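MccB protein (Escherichia coli, PDB 6OM4) adenylates the formylated MccA peptide in the biosynthesis of the Trojan-horse antibiotic microcin C7, probably spending ATP in the manner of ThiF- and E1-type enzymes. Local coordinates at residues I78-S81 with E82-N85; N95-H98 with Y99-Y102; F217-I220 with N221-N224; L249-P252 with G253-G256. One frame throughout, in Å; residues are numbered along the deposited sequence.

In the fold
Contacts 1 and 2 lie close in the chain and touch: their centres are 11 Å apart, and Gln100 of helix 93-101 packs on Ile79 of the edge strand 78-80. Contact 2 also borders Arg94, which binds ATP although no such ligand meets it here. Contacts 3 and 4 lie in the nucleotide- and zinc-binding part of the chain, with centres 16 Å apart and nearest atoms about 5 Å apart. Contact 3 opens helix 219-230, whose Leu219 lines the pocket of the bound adenosine phosphoramidate, and contact 4 leads into the zinc ligand Cys257. Contacts 1 and 3, on opposite sides of the chain's centre, are 44 Å apart between centres.

Contact 1. Residues I78-S81 with E82-N85; sequences IIPS and EYNN. Unlike the reference sequence in segment 78-81: Ser81 (reference Gly).
Pro80 and Tyr83 meet twice, through the backbone of a turn and through their rings, where the edge strand 78-80 gives way to a short 3-10 segment. Two backbone hydrogen bonds build the turn. Tyr83 N donates to Pro80 O at 2.9 Å, and one residue on Asn84 N donates to Ser81 O at 3.0 Å. Each closes a beta turn of type I or III character, and the two overlap into one 3-10 turn. Ser81, a glycine in the reference sequence, has ordinary helical backbone angles here.

The apolar packing lies beside these bonds. Pro80 CG sits over one face of the Tyr83 ring, 4.1 Å from its centroid and 15° off the normal, in a CH-pi contact displaced toward the CE2 side. Pro80 CD comes to 3.8 Å from Tyr83 CD2. The ring reaches this place because CG lies beside the backbone N (chi1 -69°), folding the phenol back over the proline. Ile79 CD1 adds a looser touch at 4.4 Å from Tyr83 CB.

A weak hydrogen bond closes the far end, where Asn85 ND2 approaches Glu82 O at 3.0 Å; Asn85 is poorly ordered.

Outside the turn, Ile79 and Ser81 bond through the backbone to Ile4 and Asp2 of the neighbouring strand. The contact lies at the surface, so its shape rests on backbone bonds and the CH-pi contact of Pro80 with Tyr83 more than on burial, and turns the chain out of its sheet.

Contact 2. Residues N95-H98 with Y99-Y102; sequences NFLH and YQSY
Asn95 and Tyr99 lie one helical turn apart, joined by a hydrogen bond from Tyr99 N to Asn95 O of 3.0 Å, the first of three successive i to i+4 bonds that carry helix 93-101 as far as Ser101. On one side of this helix His98, Tyr99 and Tyr102 form an aromatic cluster. Tyr102 turns its edge toward the face of the His98 imidazole in an offset edge-to-face pair, the planes at 66° and CE2 of Tyr102 coming to 3.5 Å from CE1 of His98. The imidazole can reach both tyrosines because its CG is anti to the backbone N (chi1 170°); at its edge, His98 CD2 lies 3.7 Å from Tyr99 CD1. Tyr313 completes the group, hydrogen-bonding His98 NE2 through its hydroxyl and meeting both the His98 and Tyr99 rings.

At the helix end His98 O takes a bond from Ser101 OG at 2.7 Å, besides a weak one from Ser101 N. Tyr99 carries Asn95 O over one ring face, 3.3 Å above the plane. Asn95 ND2, also bonded to Ser137 OG, gives a hydrogen bond to a water 2.6 Å from Tyr99 OH, which links the two polar ends.

Contact 3. Residues F217-I220 with N221-N224; sequences FNLI and NWVN
Two first torsions place the groups that meet here: Leu219 CG is anti to its backbone N (chi1 174°), and Trp222 CG lies beside its own (chi1 -68°). The two side chains cross at about a right angle, with Leu219 CD1 3.9 Å from Trp222 CE3. This is the first turn of helix 219-230, the helix of a beta-alpha-beta crossover between strands 208-211 and 234-240 in the Rossmann-like ThiF fold. The same Leu219 CD1 packs on Val223 CG2, one turn further along, while the leucine also touches the bound adenosine phosphoramidate, making it part of the nucleotide pocket.

Asn218 is at the N-cap position, though its side chain makes no capping bond; its carbonyl takes the ordinary i to i+4 bond from Trp222 N at 3.1 Å. Asn218 O also lies 3.6 Å above one face of the indole, nearer its rim than its centre. The Asn218 amide crosses the indole obliquely, the two planes 52° apart, and ND2 approaches NE1 of Trp222 to 3.6 Å. The next bond, Val223 N to Leu219 O, is shorter, 2.8 Å.

Asn221 works on another side of the helix. Its ND2 is hydrogen-bonded to Glu259 OE2, and its OD1 accepts from a water at 2.5 Å that also donates to Phe217 O.

Contact 4. Residues L249-P252 with G253-G256; sequences LYVP and GKTG
Val251 and Thr255 are joined by a pair of hydrogen bonds running in opposite directions across a tight turn. Val251 N donates to Thr255 OG1 at 2.8 Å and a nearly straight 168°, and Thr255 N returns a bond of 3.2 Å to Val251 O. That carbonyl also accepts from Lys254 N at 3.1 Å, closing a type II beta turn with Pro252 and Gly253 at its corners; Gly253 has the positive phi of 76° that this turn needs. Thr255 OG1 reaches Val251 N because it lies between its own backbone N and carbonyl carbon (chi1 63°), and it donates a hydrogen bond to Gly256 O.

Two waters add bridges, one donating to Leu249 O and Gly256 O, the other accepting from Gly253 N and lying 2.7 Å from Tyr250 OH.

Apolar contact is modest: Val251 and Lys254 run side by side, CG1 of the valine 4.0 Å from CD of the lysine. Gly256 O meets the edge of the Tyr250 ring at CD1.

The turn ends strand 243-250, which lies between antiparallel strands 234-240 and 321-326; Leu249 and Val251 pack on Phe309 of helix 292-311, and the chain runs on to the zinc ligand Cys257.

Contact 1. Residues I78-S81 with E82-N85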
loop_
_atom_site.group_PDB
_atom_site.type_symbol
_atom_site.label_atom_id
_atom_site.label_comp_id
_atom_site.label_asym_id
_atom_site.label_seq_id
_atom_site.Cartn_x
_atom_site.Cartn_y
_atom_site.Cartn_z
ATOM N N ILE A 78 5.657 7.788 -23.214
ATOM C CA ILE A 78 7.084 7.882 -23.538
ATOM C C ILE A 78 7.790 8.480 -22.322
ATOM O O ILE A 78 7.242 9.377 -21.641
ATOM C CB ILE A 78 7.372 8.647 -24.849
ATOM C CG1 ILE A 78 6.900 10.086 -24.812
ATOM C CG2 ILE A 78 6.824 7.906 -26.074
ATOM C CD1 ILE A 78 7.392 10.883 -25.991
ATOM N N ILE A 79 8.977 7.932 -22.024
ATOM C CA ILE A 79 9.728 8.301 -20.847
ATOM C C ILE A 79 11.169 8.543 -21.252
ATOM O O ILE A 79 11.609 8.096 -22.317
ATOM C CB ILE A 79 9.653 7.224 -19.749
ATOM C CG1 ILE A 79 10.208 5.896 -20.253
ATOM C CG2 ILE A 79 8.222 7.130 -19.219
ATOM C CD1 ILE A 79 10.220 4.809 -19.222
ATOM N N PRO A 80 11.946 9.268 -20.427
ATOM C CA PRO A 80 13.368 9.406 -20.695
ATOM C C PRO A 80 14.014 8.026 -20.850
ATOM O O PRO A 80 13.787 7.154 -20.032
ATOM C CB PRO A 80 13.894 10.147 -19.470
ATOM C CG PRO A 80 12.717 10.941 -19.037
ATOM C CD PRO A 80 11.540 10.009 -19.240
ATOM N N SER A 81 14.873 7.893 -21.854
ATOM C CA SER A 81 15.613 6.679 -22.097
ATOM C C SER A 81 16.449 6.313 -20.858
ATOM O O SER A 81 16.612 5.107 -20.538
ATOM C CB SER A 81 16.499 6.830 -23.302
ATOM O OG SER A 81 17.306 5.690 -23.456
ATOM N N GLU A 82 16.936 7.359 -20.176
ATOM C CA GLU A 82 17.634 7.346 -18.837
ATOM C C GLU A 82 16.937 6.374 -17.854
ATOM O O GLU A 82 17.580 5.649 -17.062
ATOM C CB GLU A 82 17.651 8.823 -18.385
ATOM C CG GLU A 82 18.261 9.158 -17.032
ATOM C CD GLU A 82 18.018 10.586 -16.535
ATOM O OE1 GLU A 82 17.503 11.425 -17.316
ATOM O OE2 GLU A 82 18.311 10.857 -15.350
ATOM N N TYR A 83 15.603 6.341 -17.899
ATOM C CA TYR A 83 14.787 5.645 -16.891
ATOM C C TYR A 83 14.574 4.173 -17.254
ATOM O O TYR A 83 13.906 3.458 -16.520
ATOM C CB TYR A 83 13.438 6.349 -16.716
ATOM C CG TYR A 83 13.482 7.711 -16.071
ATOM C CD1 TYR A 83 14.672 8.348 -15.750
ATOM C CD2 TYR A 83 12.308 8.405 -15.840
ATOM C CE1 TYR A 83 14.689 9.627 -15.212
ATOM C CE2 TYR A 83 12.309 9.679 -15.305
ATOM C CZ TYR A 83 13.498 10.301 -14.991
ATOM O OH TYR A 83 13.482 11.565 -14.461
ATOM N N ASN A 84 15.176 3.687 -18.349
ATOM C CA ASN A 84 14.954 2.339 -18.822
ATOM C C ASN A 84 16.295 1.649 -19.094
ATOM O O ASN A 84 16.828 1.802 -20.154
ATOM C CB ASN A 84 14.134 2.349 -20.108
ATOM C CG ASN A 84 13.660 0.965 -20.443
ATOM O OD1 ASN A 84 12.868 0.403 -19.680
ATOM N ND2 ASN A 84 14.178 0.406 -21.535
ATOM N N ASN A 85 16.842 0.912 -18.128
ATOM C CA ASN A 85 18.255 0.487 -18.217
ATOM C C ASN A 85 18.493 -0.708 -17.287
ATOM O O ASN A 85 17.876 -1.755 -17.469
ATOM C CB ASN A 85 19.226 1.642 -17.911
ATOM C CG ASN A 85 19.423 2.641 -19.045
ATOM O OD1 ASN A 85 19.639 2.274 -20.201
ATOM N ND2 ASN A 85 19.386 3.923 -18.720
#

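Contact 2. Residues N95-H98 with Y99-Y102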
loop_
_atom_site.group_PDB
_atom_site.type_symbol
_atom_site.label_atom_id
_atom_site.label_comp_id
_atom_site.label_asym_id
_atom_site.label_seq_id
_atom_site.Cartn_x
_atom_site.Cartn_y
_atom_site.Cartn_z
ATOM N N ASN A 95 8.082 -4.371 -11.264
ATOM C CA ASN A 95 7.859 -3.191 -10.428
ATOM C C ASN A 95 8.442 -1.945 -11.120
ATOM O O ASN A 95 7.879 -0.867 -10.995
ATOM C CB ASN A 95 8.423 -3.302 -9.011
ATOM C CG ASN A 95 7.686 -4.230 -8.067
ATOM O OD1 ASN A 95 6.660 -4.827 -8.419
ATOM N ND2 ASN A 95 8.246 -4.395 -6.873
ATOM N N PHE A 96 9.612 -2.067 -11.778
ATOM C CA PHE A 96 10.193 -0.923 -12.503
ATOM C C PHE A 96 9.224 -0.376 -13.555
ATOM O O PHE A 96 9.126 0.861 -13.674
ATOM C CB PHE A 96 11.539 -1.252 -13.157
ATOM C CG PHE A 96 12.727 -1.195 -12.227
ATOM C CD1 PHE A 96 12.614 -1.481 -10.865
ATOM C CD2 PHE A 96 13.975 -0.853 -12.733
ATOM C CE1 PHE A 96 13.727 -1.424 -10.030
ATOM C CE2 PHE A 96 15.079 -0.787 -11.892
ATOM C CZ PHE A 96 14.953 -1.078 -10.549
ATOM N N LEU A 97 8.451 -1.244 -14.237
ATOM C CA LEU A 97 7.440 -0.750 -15.182
ATOM C C LEU A 97 6.377 0.072 -14.452
ATOM O O LEU A 97 5.978 1.121 -14.940
ATOM C CB LEU A 97 6.819 -1.909 -15.967
ATOM C CG LEU A 97 7.832 -2.756 -16.740
ATOM C CD1 LEU A 97 7.171 -4.027 -17.241
ATOM C CD2 LEU A 97 8.467 -1.992 -17.884
ATOM N N HIS A 98 5.915 -0.404 -13.299
ATOM C CA HIS A 98 4.967 0.320 -12.487
ATOM C C HIS A 98 5.517 1.724 -12.140
ATOM O O HIS A 98 4.858 2.738 -12.401
ATOM C CB HIS A 98 4.595 -0.530 -11.272
ATOM C CG HIS A 98 3.806 0.207 -10.255
ATOM N ND1 HIS A 98 2.446 0.434 -10.402
ATOM C CD2 HIS A 98 4.159 0.693 -9.049
ATOM C CE1 HIS A 98 2.032 1.078 -9.312
ATOM N NE2 HIS A 98 3.057 1.253 -8.481
ATOM N N TYR A 99 6.753 1.819 -11.657
ATOM C CA TYR A 99 7.311 3.159 -11.266
ATOM C C TYR A 99 7.426 4.071 -12.507
ATOM O O TYR A 99 7.119 5.269 -12.437
ATOM C CB TYR A 99 8.634 3.045 -10.491
ATOM C CG TYR A 99 8.637 2.051 -9.343
ATOM C CD1 TYR A 99 7.549 1.929 -8.485
ATOM C CD2 TYR A 99 9.713 1.195 -9.102
ATOM C CE1 TYR A 99 7.541 1.034 -7.421
ATOM C CE2 TYR A 99 9.695 0.273 -8.057
ATOM C CZ TYR A 99 8.590 0.157 -7.233
ATOM O OH TYR A 99 8.565 -0.798 -6.234
ATOM N N GLN A 100 7.864 3.519 -13.636
ATOM C CA GLN A 100 8.056 4.280 -14.891
ATOM C C GLN A 100 6.722 4.876 -15.312
ATOM O O GLN A 100 6.674 6.014 -15.741
ATOM C CB GLN A 100 8.524 3.410 -16.056
ATOM C CG GLN A 100 9.961 2.925 -15.964
ATOM C CD GLN A 100 10.412 2.039 -17.097
ATOM O OE1 GLN A 100 11.629 1.859 -17.353
ATOM N NE2 GLN A 100 9.465 1.370 -17.710
ATOM N N SER A 101 5.650 4.096 -15.125
ATOM C CA SER A 101 4.332 4.496 -15.564
ATOM C C SER A 101 3.789 5.697 -14.785
ATOM O O SER A 101 2.817 6.300 -15.270
ATOM C CB SER A 101 3.358 3.344 -15.538
ATOM O OG SER A 101 2.868 3.067 -14.224
ATOM N N TYR A 102 4.413 6.075 -13.667
ATOM C CA TYR A 102 4.074 7.304 -12.929
ATOM C C TYR A 102 5.049 8.461 -13.212
ATOM O O TYR A 102 4.950 9.466 -12.530
ATOM C CB TYR A 102 4.018 7.006 -11.434
ATOM C CG TYR A 102 2.765 6.247 -11.110
ATOM C CD1 TYR A 102 1.556 6.910 -10.916
ATOM C CD2 TYR A 102 2.748 4.870 -11.157
ATOM C CE1 TYR A 102 0.383 6.209 -10.696
ATOM C CE2 TYR A 102 1.573 4.155 -10.963
ATOM C CZ TYR A 102 0.385 4.822 -10.733
ATOM O OH TYR A 102 -0.754 4.088 -10.502
HETATM O O HOH W 1 10.417 -2.684 -6.106
#

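Contact 3. Residues F217-I220 with N221-N224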
loop_
_atom_site.group_PDB
_atom_site.type_symbol
_atom_site.label_atom_id
_atom_site.label_comp_id
_atom_site.label_asym_id
_atom_site.label_seq_id
_atom_site.Cartn_x
_atom_site.Cartn_y
_atom_site.Cartn_z
ATOM N N PHE A 217 -9.010 -3.909 22.066
ATOM C CA PHE A 217 -9.765 -3.087 21.153
ATOM C C PHE A 217 -9.120 -1.698 21.070
ATOM O O PHE A 217 -9.273 -1.046 20.051
ATOM C CB PHE A 217 -11.226 -2.934 21.567
ATOM C CG PHE A 217 -12.206 -3.966 21.046
ATOM C CD1 PHE A 217 -11.797 -5.222 20.604
ATOM C CD2 PHE A 217 -13.569 -3.675 21.027
ATOM C CE1 PHE A 217 -12.714 -6.163 20.146
ATOM C CE2 PHE A 217 -14.490 -4.623 20.601
ATOM C CZ PHE A 217 -14.060 -5.859 20.142
ATOM N N ASN A 218 -8.438 -1.245 22.124
ATOM C CA ASN A 218 -7.872 0.129 22.117
ATOM C C ASN A 218 -6.367 0.109 21.830
ATOM O O ASN A 218 -5.692 1.096 22.052
ATOM C CB ASN A 218 -8.258 0.916 23.376
ATOM C CG ASN A 218 -7.739 0.275 24.646
ATOM O OD1 ASN A 218 -7.474 -0.925 24.681
ATOM N ND2 ASN A 218 -7.539 1.071 25.685
ATOM N N LEU A 219 -5.834 -0.984 21.275
ATOM C CA LEU A 219 -4.417 -0.982 20.920
ATOM C C LEU A 219 -4.166 0.133 19.905
ATOM O O LEU A 219 -3.155 0.827 19.954
ATOM C CB LEU A 219 -4.040 -2.327 20.315
ATOM C CG LEU A 219 -2.631 -2.432 19.763
ATOM C CD1 LEU A 219 -1.575 -2.203 20.812
ATOM C CD2 LEU A 219 -2.440 -3.785 19.124
ATOM N N ILE A 220 -5.086 0.270 18.954
ATOM C CA ILE A 220 -4.900 1.271 17.911
ATOM C C ILE A 220 -4.786 2.652 18.579
ATOM O O ILE A 220 -3.973 3.495 18.172
ATOM C CB ILE A 220 -6.009 1.225 16.848
ATOM C CG1 ILE A 220 -5.752 2.249 15.743
ATOM C CG2 ILE A 220 -7.404 1.377 17.439
ATOM C CD1 ILE A 220 -4.394 2.095 15.078
ATOM N N ASN A 221 -5.569 2.875 19.627
ATOM C CA ASN A 221 -5.512 4.187 20.351
ATOM C C ASN A 221 -4.148 4.389 21.016
ATOM O O ASN A 221 -3.563 5.500 20.942
ATOM C CB ASN A 221 -6.668 4.330 21.331
ATOM C CG ASN A 221 -8.006 4.177 20.657
ATOM O OD1 ASN A 221 -8.535 3.063 20.606
ATOM N ND2 ASN A 221 -8.505 5.263 20.084
ATOM N N TRP A 222 -3.618 3.322 21.630
ATOM C CA TRP A 222 -2.301 3.361 22.218
ATOM C C TRP A 222 -1.244 3.670 21.154
ATOM O O TRP A 222 -0.310 4.470 21.377
ATOM C CB TRP A 222 -1.936 2.033 22.868
ATOM C CG TRP A 222 -2.729 1.678 24.073
ATOM C CD1 TRP A 222 -3.538 2.490 24.817
ATOM C CD2 TRP A 222 -2.717 0.393 24.719
ATOM N NE1 TRP A 222 -4.013 1.789 25.900
ATOM C CE2 TRP A 222 -3.584 0.489 25.821
ATOM C CE3 TRP A 222 -2.081 -0.829 24.448
ATOM C CZ2 TRP A 222 -3.806 -0.593 26.681
ATOM C CZ3 TRP A 222 -2.339 -1.907 25.269
ATOM C CH2 TRP A 222 -3.180 -1.780 26.379
ATOM N N VAL A 223 -1.317 2.914 20.047
ATOM C CA VAL A 223 -0.298 3.057 18.977
ATOM C C VAL A 223 -0.308 4.496 18.446
ATOM O O VAL A 223 0.695 5.111 18.256
ATOM C CB VAL A 223 -0.546 2.023 17.862
ATOM C CG1 VAL A 223 0.361 2.304 16.679
ATOM C CG2 VAL A 223 -0.361 0.598 18.358
ATOM N N ASN A 224 -1.501 5.003 18.197
ATOM C CA ASN A 224 -1.705 6.311 17.668
ATOM C C ASN A 224 -1.027 7.332 18.596
ATOM O O ASN A 224 -0.232 8.154 18.145
ATOM C CB ASN A 224 -3.192 6.575 17.492
ATOM C CG ASN A 224 -3.483 7.976 16.993
ATOM O OD1 ASN A 224 -3.936 8.861 17.745
ATOM N ND2 ASN A 224 -3.158 8.196 15.750
HETATM O O HOH W 2 -10.447 1.632 19.962
#

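Contact 4. Residues L249-P252 with G253-G256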
loop_
_atom_site.group_PDB
_atom_site.type_symbol
_atom_site.label_atom_id
_atom_site.label_comp_id
_atom_site.label_asym_id
_atom_site.label_seq_id
_atom_site.Cartn_x
_atom_site.Cartn_y
_atom_site.Cartn_z
ATOM N N LEU A 249 -2.972 6.395 7.132
ATOM C CA LEU A 249 -1.523 6.491 7.072
ATOM C C LEU A 249 -1.160 7.800 7.786
ATOM O O LEU A 249 -1.457 8.864 7.270
ATOM C CB LEU A 249 -1.063 6.444 5.611
ATOM C CG LEU A 249 0.369 6.834 5.267
ATOM C CD1 LEU A 249 1.380 6.500 6.320
ATOM C CD2 LEU A 249 0.807 6.249 3.929
ATOM N N TYR A 250 -0.662 7.664 9.017
ATOM C CA TYR A 250 -0.336 8.786 9.891
ATOM C C TYR A 250 1.088 9.226 9.574
ATOM O O TYR A 250 2.030 8.433 9.701
ATOM C CB TYR A 250 -0.417 8.398 11.371
ATOM C CG TYR A 250 0.181 9.459 12.262
ATOM C CD1 TYR A 250 -0.403 10.713 12.310
ATOM C CD2 TYR A 250 1.380 9.264 12.930
ATOM C CE1 TYR A 250 0.164 11.734 13.052
ATOM C CE2 TYR A 250 1.927 10.256 13.733
ATOM C CZ TYR A 250 1.335 11.512 13.753
ATOM O OH TYR A 250 1.882 12.528 14.498
ATOM N N VAL A 251 1.234 10.509 9.214
ATOM C CA VAL A 251 2.558 11.109 8.977
ATOM C C VAL A 251 2.697 12.302 9.907
ATOM O O VAL A 251 1.911 13.235 9.771
ATOM C CB VAL A 251 2.733 11.520 7.512
ATOM C CG1 VAL A 251 4.163 11.999 7.292
ATOM C CG2 VAL A 251 2.395 10.378 6.574
ATOM N N PRO A 252 3.671 12.303 10.845
ATOM C CA PRO A 252 3.856 13.400 11.804
ATOM C C PRO A 252 3.811 14.790 11.166
ATOM O O PRO A 252 4.513 15.046 10.175
ATOM C CB PRO A 252 5.257 13.132 12.335
ATOM C CG PRO A 252 5.294 11.630 12.403
ATOM C CD PRO A 252 4.626 11.205 11.116
ATOM N N GLY A 253 2.921 15.629 11.698
ATOM C CA GLY A 253 2.821 17.028 11.327
ATOM C C GLY A 253 2.150 17.287 10.000
ATOM O O GLY A 253 2.066 18.427 9.600
ATOM N N LYS A 254 1.613 16.250 9.340
ATOM C CA LYS A 254 1.136 16.315 7.950
ATOM C C LYS A 254 -0.304 15.799 7.839
ATOM O O LYS A 254 -1.169 16.447 7.266
ATOM C CB LYS A 254 2.078 15.497 7.061
ATOM C CG LYS A 254 1.687 15.365 5.599
ATOM C CD LYS A 254 2.791 14.730 4.768
ATOM C CE LYS A 254 2.325 13.694 3.776
ATOM N NZ LYS A 254 1.730 14.322 2.573
ATOM N N THR A 255 -0.565 14.583 8.321
ATOM C CA THR A 255 -1.893 14.071 8.221
ATOM C C THR A 255 -2.589 14.105 9.579
ATOM O O THR A 255 -1.956 14.342 10.609
ATOM C CB THR A 255 -1.913 12.620 7.724
ATOM O OG1 THR A 255 -1.230 11.837 8.698
ATOM C CG2 THR A 255 -1.285 12.462 6.364
ATOM N N GLY A 256 -3.903 13.849 9.552
ATOM C CA GLY A 256 -4.639 13.606 10.778
ATOM C C GLY A 256 -4.179 12.332 11.462
ATOM O O GLY A 256 -3.542 11.466 10.835
HETATM O O HOH W 3 -4.016 10.084 8.130
HETATM O O HOH W 4 1.140 15.019 13.969
#